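3,4-dihydroxy-2-butanone 4-phosphate synthase (Acinetobacter baumannii, PDB 6MNZ) probably converts D-ribulose 5-phosphate to formate and 3,4-dihydroxy-2-butanone 4-phosphate, a step of riboflavin biosynthesis that depends on magnesium or manganese. Local coordinates at residues T83-S88 and M131-G136; D194-R199 and Q323-G328; Y198-E203 and G330-R335. One frame throughout, in Å; residues are numbered along the deposited sequence.

Contact 1: residues T83-S88 and M131-G136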
loop_
_atom_site.group_PDB
_atom_site.type_symbol
_atom_site.label_atom_id
_atom_site.label_comp_id
_atom_site.label_asym_id
_atom_site.label_seq_id
_atom_site.Cartn_x
_atom_site.Cartn_y
_atom_site.Cartn_z
ATOM N N THR A 83 14.238 1.567 0.177
ATOM C CA THR A 83 13.406 1.751 -1.008
ATOM C C THR A 83 14.314 2.131 -2.174
ATOM O O THR A 83 14.921 3.206 -2.168
ATOM C CB THR A 83 12.347 2.825 -0.766
ATOM O OG1 THR A 83 11.562 2.481 0.384
ATOM C CG2 THR A 83 11.433 2.963 -1.977
ATOM N N ASN A 84 14.470 1.215 -3.130
ATOM C CA ASN A 84 15.314 1.475 -4.290
ATOM C C ASN A 84 14.932 0.527 -5.415
ATOM O O ASN A 84 15.030 -0.693 -5.250
ATOM C CB ASN A 84 16.795 1.310 -3.943
ATOM C CG ASN A 84 17.708 1.749 -5.070
ATOM O OD1 ASN A 84 17.542 1.327 -6.214
ATOM N ND2 ASN A 84 18.576 2.709 -4.782
ATOM N N PHE A 85 14.734 1.089 -6.609
ATOM C CA PHE A 85 14.268 0.330 -7.767
ATOM C C PHE A 85 15.465 0.027 -8.663
ATOM O O PHE A 85 15.689 0.662 -9.694
ATOM C CB PHE A 85 13.182 1.103 -8.509
ATOM C CG PHE A 85 12.229 1.825 -7.604
ATOM C CD1 PHE A 85 11.440 1.125 -6.706
ATOM C CD2 PHE A 85 12.073 3.199 -7.697
ATOM C CE1 PHE A 85 10.511 1.782 -5.916
ATOM C CE2 PHE A 85 11.150 3.861 -6.908
ATOM C CZ PHE A 85 10.372 3.152 -6.013
ATOM N N THR A 86 16.201 -1.017 -8.293
ATOM C CA THR A 86 17.152 -1.641 -9.199
ATOM C C THR A 86 16.429 -2.523 -10.214
ATOM O O THR A 86 15.255 -2.872 -10.055
ATOM C CB THR A 86 18.176 -2.478 -8.430
ATOM O OG1 THR A 86 17.510 -3.243 -7.419
ATOM C CG2 THR A 86 19.227 -1.583 -7.782
ATOM N N LEU A 87 17.119 -2.792 -11.318
ATOM C CA LEU A 87 16.592 -3.601 -12.406
ATOM C C LEU A 87 17.393 -4.887 -12.540
ATOM O O LEU A 87 18.498 -5.023 -12.006
ATOM C CB LEU A 87 16.629 -2.821 -13.724
ATOM C CG LEU A 87 15.320 -2.147 -14.132
ATOM C CD1 LEU A 87 14.753 -1.337 -12.984
ATOM C CD2 LEU A 87 15.537 -1.271 -15.352
ATOM N N SER A 88 16.889 -5.778 -13.393
ATOM C CA SER A 88 17.742 -6.772 -14.028
ATOM C C SER A 88 18.942 -6.100 -14.682
ATOM O O SER A 88 18.837 -4.998 -15.227
ATOM C CB SER A 88 16.949 -7.565 -15.068
ATOM O OG SER A 88 16.028 -8.449 -14.451
ATOM N N MET A 131 14.870 2.331 -12.416
ATOM C CA MET A 131 13.609 2.803 -12.978
ATOM C C MET A 131 13.063 3.911 -12.086
ATOM O O MET A 131 12.633 3.655 -10.956
ATOM C CB MET A 131 12.618 1.648 -13.093
ATOM C CG MET A 131 11.436 1.909 -14.007
ATOM S SD MET A 131 10.263 0.535 -14.028
ATOM C CE MET A 131 9.284 0.906 -12.572
ATOM N N ALA A 132 13.075 5.140 -12.593
ATOM C CA ALA A 132 12.439 6.248 -11.898
ATOM C C ALA A 132 10.920 6.095 -11.918
ATOM O O ALA A 132 10.350 5.374 -12.740
ATOM C CB ALA A 132 12.847 7.578 -12.532
ATOM N N GLN A 133 10.275 6.714 -10.934
ATOM C CA GLN A 133 8.825 6.761 -10.891
ATOM C C GLN A 133 8.292 7.804 -11.869
ATOM O O GLN A 133 9.052 8.635 -12.376
ATOM C CB GLN A 133 8.349 7.080 -9.479
ATOM C CG GLN A 133 8.657 6.000 -8.462
ATOM C CD GLN A 133 8.004 4.675 -8.802
ATOM O OE1 GLN A 133 6.789 4.522 -8.683
ATOM N NE2 GLN A 133 8.822 3.682 -9.133
ATOM N N PRO A 134 7.040 7.646 -12.312
ATOM C CA PRO A 134 6.577 8.424 -13.476
ATOM C C PRO A 134 6.803 9.920 -13.340
ATOM O O PRO A 134 7.399 10.542 -14.230
ATOM C CB PRO A 134 5.083 8.075 -13.547
ATOM C CG PRO A 134 4.980 6.724 -12.935
ATOM C CD PRO A 134 6.037 6.661 -11.863
ATOM N N GLY A 135 6.332 10.521 -12.252
ATOM C CA GLY A 135 6.439 11.953 -12.089
ATOM C C GLY A 135 7.817 12.456 -11.739
ATOM O O GLY A 135 7.991 13.653 -11.496
ATOM N N GLY A 136 8.799 11.564 -11.647
ATOM C CA GLY A 136 10.153 11.998 -11.368
ATOM C C GLY A 136 10.292 12.494 -9.943
ATOM O O GLY A 136 9.627 12.012 -9.019
#
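F85 and Q133 meet as an aromatic ring and an amide, where two loops of the DHBP synthase fold come together beside strand 127-131, an outermost strand of the mixed sheet within this chain. The amide nitrogen NE2 of Q133 lies over one face of the F85 ring, displaced toward the rim, and comes nearest to CE2 of F85 at 3.2 Å. The ring and amide planes are inclined at 44°, a tilted amide-on-ring contact rather than a flat stack. In Q133 the turn about CB-CG (chi2 -61°) swings the amide over the ring, while CG of Q133 lies 3.6 Å from CE2 of F85. M131 O approaches the same ring obliquely, 3.3 Å from CD2 of F85. The backbones are joined where M131 N donates to F85 O at 3.3 Å. Two residues after F85, CD1 of L87 packs against CB of M131 at 3.7 Å, the two side chains crossing at about a right angle.

The second shell explains how these groups are placed. E145 on helix 143-153 accepts a hydrogen bond from Q133 N and also touches F85, so one residue contacts both partners of the ring-amide pair. C65 and L72 each pack on L87 and M131. F85 also touches R140, predicted to bind D-ribulose 5-phosphate, which puts the contact at the margin of the probable substrate site. Beyond Q133 the chain reverses in a type I beta turn, closed by a 3.0 Å hydrogen bond from G136 N to Q133 O.

Contact 2: residues D194-R199 and Q323-G328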
loop_
_atom_site.group_PDB
_atom_site.type_symbol
_atom_site.label_atom_id
_atom_site.label_comp_id
_atom_site.label_asym_id
_atom_site.label_seq_id
_atom_site.Cartn_x
_atom_site.Cartn_y
_atom_site.Cartn_z
ATOM N N ASP A 194 16.556 21.283 -4.081
ATOM C CA ASP A 194 16.680 22.464 -4.927
ATOM C C ASP A 194 16.148 22.201 -6.330
ATOM O O ASP A 194 15.672 23.127 -6.997
ATOM C CB ASP A 194 18.139 22.917 -4.994
ATOM C CG ASP A 194 18.565 23.692 -3.761
ATOM O OD1 ASP A 194 17.978 23.463 -2.683
ATOM O OD2 ASP A 194 19.527 24.483 -3.856
ATOM N N LEU A 195 16.218 20.953 -6.794
ATOM C CA LEU A 195 15.609 20.600 -8.071
ATOM C C LEU A 195 14.096 20.456 -7.954
ATOM O O LEU A 195 13.366 20.809 -8.887
ATOM C CB LEU A 195 16.225 19.308 -8.608
ATOM C CG LEU A 195 15.848 18.945 -10.045
ATOM C CD1 LEU A 195 16.344 20.001 -11.024
ATOM C CD2 LEU A 195 16.400 17.573 -10.410
ATOM N N ILE A 196 13.610 19.878 -6.850
ATOM C CA ILE A 196 12.174 19.878 -6.580
ATOM C C ILE A 196 11.616 21.285 -6.742
ATOM O O ILE A 196 10.651 21.518 -7.479
ATOM C CB ILE A 196 11.884 19.328 -5.173
ATOM C CG1 ILE A 196 12.177 17.832 -5.117
ATOM C CG2 ILE A 196 10.431 19.586 -4.795
ATOM C CD1 ILE A 196 12.182 17.248 -3.730
ATOM N N HIS A 197 12.191 22.238 -6.007
ATOM C CA HIS A 197 11.645 23.588 -5.989
ATOM C C HIS A 197 11.750 24.251 -7.355
ATOM O O HIS A 197 10.816 24.937 -7.781
ATOM C CB HIS A 197 12.370 24.422 -4.935
ATOM C CG HIS A 197 11.807 25.796 -4.759
ATOM N ND1 HIS A 197 10.525 26.023 -4.305
ATOM C CD2 HIS A 197 12.357 27.016 -4.958
ATOM C CE1 HIS A 197 10.300 27.324 -4.265
ATOM N NE2 HIS A 197 11.408 27.949 -4.620
ATOM N N TYR A 198 12.805 23.947 -8.111
ATOM C CA TYR A 198 12.913 24.474 -9.466
ATOM C C TYR A 198 11.751 23.997 -10.328
ATOM O O TYR A 198 11.073 24.801 -10.979
ATOM C CB TYR A 198 14.249 24.061 -10.085
ATOM C CG TYR A 198 14.456 24.594 -11.482
ATOM C CD1 TYR A 198 15.119 25.793 -11.697
ATOM C CD2 TYR A 198 14.041 23.869 -12.590
ATOM C CE1 TYR A 198 15.263 26.310 -12.967
ATOM C CE2 TYR A 198 14.184 24.374 -13.865
ATOM C CZ TYR A 198 14.783 25.602 -14.046
ATOM O OH TYR A 198 14.908 26.126 -15.311
ATOM N N ARG A 199 11.516 22.683 -10.355
ATOM C CA ARG A 199 10.427 22.139 -11.158
ATOM C C ARG A 199 9.090 22.746 -10.757
ATOM O O ARG A 199 8.223 22.974 -11.609
ATOM C CB ARG A 199 10.383 20.617 -11.016
ATOM C CG ARG A 199 11.562 19.895 -11.649
ATOM C CD ARG A 199 11.236 18.435 -11.934
ATOM N NE ARG A 199 10.094 18.296 -12.834
ATOM C CZ ARG A 199 9.559 17.134 -13.196
ATOM N NH1 ARG A 199 10.037 15.997 -12.706
ATOM N NH2 ARG A 199 8.463 17.118 -13.944
ATOM N N GLN A 323 8.729 18.701 1.886
ATOM C CA GLN A 323 8.173 20.027 2.134
ATOM C C GLN A 323 7.979 20.794 0.831
ATOM O O GLN A 323 6.886 21.303 0.559
ATOM C CB GLN A 323 9.082 20.806 3.084
ATOM C CG GLN A 323 9.109 20.267 4.506
ATOM C CD GLN A 323 9.998 21.087 5.423
ATOM O OE1 GLN A 323 10.557 22.105 5.015
ATOM N NE2 GLN A 323 10.104 20.668 6.677
ATOM N N TYR A 324 9.021 20.854 -0.004
ATOM C CA TYR A 324 8.910 21.555 -1.276
ATOM C C TYR A 324 7.925 20.865 -2.210
ATOM O O TYR A 324 7.299 21.525 -3.048
ATOM C CB TYR A 324 10.278 21.650 -1.951
ATOM C CG TYR A 324 11.328 22.395 -1.156
ATOM C CD1 TYR A 324 10.977 23.183 -0.068
ATOM C CD2 TYR A 324 12.640 22.449 -1.601
ATOM C CE1 TYR A 324 11.925 23.916 0.616
ATOM C CE2 TYR A 324 13.584 23.218 -0.954
ATOM C CZ TYR A 324 13.226 23.937 0.163
ATOM O OH TYR A 324 14.172 24.686 0.823
ATOM N N GLN A 325 7.823 19.539 -2.124
ATOM C CA GLN A 325 6.710 18.839 -2.753
ATOM C C GLN A 325 5.377 19.374 -2.245
ATOM O O GLN A 325 4.485 19.705 -3.035
ATOM C CB GLN A 325 6.826 17.338 -2.493
ATOM C CG GLN A 325 7.961 16.668 -3.249
ATOM C CD GLN A 325 8.254 15.270 -2.743
ATOM O OE1 GLN A 325 7.618 14.792 -1.804
ATOM N NE2 GLN A 325 9.159 14.576 -3.421
ATOM N N THR A 326 5.225 19.473 -0.923
ATOM C CA THR A 326 3.946 19.875 -0.351
ATOM C C THR A 326 3.558 21.268 -0.830
ATOM O O THR A 326 2.578 21.438 -1.564
ATOM C CB THR A 326 4.013 19.839 1.179
ATOM O OG1 THR A 326 4.127 18.481 1.622
ATOM C CG2 THR A 326 2.760 20.475 1.804
ATOM N N ILE A 327 4.394 22.263 -0.523
ATOM C CA ILE A 327 4.001 23.647 -0.741
ATOM C C ILE A 327 4.047 24.012 -2.217
ATOM O O ILE A 327 3.277 24.872 -2.658
ATOM C CB ILE A 327 4.891 24.587 0.098
ATOM C CG1 ILE A 327 4.092 25.817 0.545
ATOM C CG2 ILE A 327 6.132 25.006 -0.681
ATOM C CD1 ILE A 327 3.008 25.517 1.570
ATOM N N GLY A 328 4.782 23.248 -3.027
ATOM C CA GLY A 328 4.721 23.444 -4.466
ATOM C C GLY A 328 3.394 23.016 -5.062
ATOM O O GLY A 328 2.826 23.719 -5.902
#
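I196 presses against Y324 and Q325 at the close part of a helix-helix contact. Its CG2 methyl sits 3.5 Å from CB of Y324 and 3.7 Å from the backbone N of Q325, so this single branch fits against the helix surface. The other branch ends in CD1, which lies 4.0 Å from NE2 of Q325; that nitrogen also makes a weak hydrogen bond to H139 O. I196 is buried, and V137 covers it further.

The opposing character appears at H197 and Y324, both partly exposed. With CG anti to the backbone N (chi1 -175°), the imidazole of H197 turns its edge to the face of Y324. Centroids 5.6 Å apart and planes at 51° describe an inclined edge-to-face pair, looser than the isoleucine contact. The nearest atoms here are CB of H197 and CD2 of Y324, at 3.9 Å. No hydrogen bond crosses between the two segments.

The axes of the two segments approach to 9.0 Å and run 12° from parallel. Close alignment of this kind is a parallel helix pair, here joining the DHBP synthase region to the GTP cyclohydrolase II-like region next to A141 of the predicted substrate site.

Contact 3: residues Y198-E203 and G330-R335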
loop_
_atom_site.group_PDB
_atom_site.type_symbol
_atom_site.label_atom_id
_atom_site.label_comp_id
_atom_site.label_asym_id
_atom_site.label_seq_id
_atom_site.Cartn_x
_atom_site.Cartn_y
_atom_site.Cartn_z
ATOM N N TYR A 198 12.805 23.947 -8.111
ATOM C CA TYR A 198 12.913 24.474 -9.466
ATOM C C TYR A 198 11.751 23.997 -10.328
ATOM O O TYR A 198 11.073 24.801 -10.979
ATOM C CB TYR A 198 14.249 24.061 -10.085
ATOM C CG TYR A 198 14.456 24.594 -11.482
ATOM C CD1 TYR A 198 15.119 25.793 -11.697
ATOM C CD2 TYR A 198 14.041 23.869 -12.590
ATOM C CE1 TYR A 198 15.263 26.310 -12.967
ATOM C CE2 TYR A 198 14.184 24.374 -13.865
ATOM C CZ TYR A 198 14.783 25.602 -14.046
ATOM O OH TYR A 198 14.908 26.126 -15.311
ATOM N N ARG A 199 11.516 22.683 -10.355
ATOM C CA ARG A 199 10.427 22.139 -11.158
ATOM C C ARG A 199 9.090 22.746 -10.757
ATOM O O ARG A 199 8.223 22.974 -11.609
ATOM C CB ARG A 199 10.383 20.617 -11.016
ATOM C CG ARG A 199 11.562 19.895 -11.649
ATOM C CD ARG A 199 11.236 18.435 -11.934
ATOM N NE ARG A 199 10.094 18.296 -12.834
ATOM C CZ ARG A 199 9.559 17.134 -13.196
ATOM N NH1 ARG A 199 10.037 15.997 -12.706
ATOM N NH2 ARG A 199 8.463 17.118 -13.944
ATOM N N MET A 200 8.875 22.942 -9.455
ATOM C CA MET A 200 7.626 23.532 -8.994
ATOM C C MET A 200 7.495 24.994 -9.400
ATOM O O MET A 200 6.370 25.494 -9.507
ATOM C CB MET A 200 7.515 23.404 -7.475
ATOM C CG MET A 200 7.440 21.971 -6.976
ATOM S SD MET A 200 6.034 21.049 -7.630
ATOM C CE MET A 200 5.671 19.958 -6.254
ATOM N N THR A 201 8.606 25.673 -9.685
ATOM C CA THR A 201 8.558 27.098 -9.983
ATOM C C THR A 201 8.487 27.384 -11.476
ATOM O O THR A 201 8.059 28.475 -11.867
ATOM C CB THR A 201 9.784 27.809 -9.399
ATOM O OG1 THR A 201 10.976 27.296 -10.008
ATOM C CG2 THR A 201 9.856 27.610 -7.892
ATOM N N ASN A 202 8.976 26.466 -12.313
ATOM C CA ASN A 202 9.120 26.715 -13.743
ATOM C C ASN A 202 8.318 25.725 -14.581
ATOM O O ASN A 202 8.536 25.625 -15.793
ATOM C CB ASN A 202 10.596 26.670 -14.141
ATOM C CG ASN A 202 11.426 27.702 -13.406
ATOM O OD1 ASN A 202 12.131 27.380 -12.449
ATOM N ND2 ASN A 202 11.405 28.936 -13.898
ATOM N N GLU A 203 7.384 25.003 -13.965
ATOM C CA GLU A 203 6.527 24.064 -14.675
ATOM C C GLU A 203 5.130 24.107 -14.076
ATOM O O GLU A 203 4.972 24.157 -12.852
ATOM C CB GLU A 203 7.079 22.632 -14.599
ATOM C CG GLU A 203 8.530 22.479 -15.049
ATOM C CD GLU A 203 9.070 21.074 -14.815
ATOM O OE1 GLU A 203 8.300 20.210 -14.344
ATOM O OE2 GLU A 203 10.283 20.855 -15.024
ATOM N N GLY A 330 0.656 22.766 -3.141
ATOM C CA GLY A 330 -0.253 23.705 -2.511
ATOM C C GLY A 330 -0.190 25.094 -3.115
ATOM O O GLY A 330 -1.209 25.785 -3.187
ATOM N N ALA A 331 0.963 25.471 -3.670
ATOM C CA ALA A 331 1.120 26.816 -4.207
ATOM C C ALA A 331 0.522 26.934 -5.604
ATOM O O ALA A 331 -0.128 27.937 -5.920
ATOM C CB ALA A 331 2.597 27.207 -4.228
ATOM N N GLN A 332 0.663 25.890 -6.425
ATOM C CA GLN A 332 0.054 25.908 -7.749
ATOM C C GLN A 332 -1.465 25.841 -7.666
ATOM O O GLN A 332 -2.155 26.486 -8.464
ATOM C CB GLN A 332 0.589 24.749 -8.587
ATOM C CG GLN A 332 2.079 24.832 -8.875
ATOM C CD GLN A 332 2.593 23.640 -9.665
ATOM O OE1 GLN A 332 1.889 23.095 -10.516
ATOM N NE2 GLN A 332 3.810 23.204 -9.356
ATOM N N ILE A 333 -1.998 25.187 -6.633
ATOM C CA ILE A 333 -3.438 25.217 -6.395
ATOM C C ILE A 333 -3.886 26.636 -6.070
ATOM O O ILE A 333 -4.918 27.110 -6.563
ATOM C CB ILE A 333 -3.814 24.233 -5.271
ATOM C CG1 ILE A 333 -3.674 22.792 -5.773
ATOM C CG2 ILE A 333 -5.226 24.505 -4.772
ATOM C CD1 ILE A 333 -3.905 21.736 -4.707
ATOM N N LEU A 334 -3.174 27.298 -5.157
ATOM C CA LEU A 334 -3.612 28.606 -4.686
ATOM C C LEU A 334 -3.494 29.664 -5.776
ATOM O O LEU A 334 -4.368 30.531 -5.889
ATOM C CB LEU A 334 -2.801 29.010 -3.457
ATOM C CG LEU A 334 -3.007 28.113 -2.234
ATOM C CD1 LEU A 334 -1.895 28.323 -1.214
ATOM C CD2 LEU A 334 -4.369 28.363 -1.606
ATOM N N ARG A 335 -2.481 29.562 -6.638
ATOM C CA ARG A 335 -2.433 30.427 -7.812
ATOM C C ARG A 335 -3.575 30.119 -8.771
ATOM O O ARG A 335 -4.176 31.036 -9.343
ATOM C CB ARG A 335 -1.092 30.281 -8.526
ATOM C CG ARG A 335 -0.992 31.117 -9.794
ATOM C CD ARG A 335 0.449 31.262 -10.255
ATOM N NE ARG A 335 0.979 30.005 -10.773
ATOM C CZ ARG A 335 2.116 29.436 -10.378
ATOM N NH1 ARG A 335 2.883 30.010 -9.459
ATOM N NH2 ARG A 335 2.497 28.290 -10.920
#
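The flat amide of Q332 reaches from helix 320-336 to M200, while a second flat group, the guanidinium of R199, is held at its edge by E203. Together they mark the junction between helix 192-202 and the GTP cyclohydrolase II-like region, whose mixed sheet lies under helix 320-336. The nitrogen NE2 of Q332 comes to 3.5 Å from SD of M200 and 3.4 Å from the carbonyl O of the same residue. It therefore meets both the side chain and the backbone of M200. Extension beyond CG (chi2 178°) carries the Q332 amide across the gap, and the side chains of the two residues cross at about a right angle. M200, by contrast, is bent at chi2 and chi3, and its side chain also touches E228 on strand 220-228.

The opposite end of the amide is fixed more firmly. OE1 of Q332 accepts a hydrogen bond from T205 N and a weak one from V206 N, so the glutamine holds the chain as it leaves helix 192-202 for strand 206-215. Q332 is buried, and its OE1 is satisfied by these backbone N-H groups. E203 O lies near the same amide, 3.8 Å from NE2 of Q332.

R199 ties this turn of chain to E203, four residues on. Its NH1 forms a salt bridge with D149, so the one positive charge of R199 is probably shared between the carboxylates of D149 and E203. The remaining nitrogens grip E203 side-on, through a single carboxylate oxygen lying in the guanidinium plane: NE of R199 donates to OE1 of E203 at 3.0 Å, and NH2 of R199 reaches that same OE1 at 3.1 Å, along its syn lone pair.

From the N terminus, contact 1 comes first, closing the loop from 83-88 to 131-136 inside the DHBP synthase region before the other two begin. Contacts 2 and 3 both start on helix 192-202 and end on helix 320-336, each spanning more than 120 residues. Their spans overlap without enclosing one another: 194-199 pairs with 323-328, and 198-203 with the later 330-335, as expected of helices running the same way. M200 bridges them, its CE lying 3.4 Å from Q325 O. R199, shared by both, gives a weak hydrogen bond from NH1 to G135 O, linking helix 192-202 back to contact 1, while contacts 2 and 3 tie the two regions together.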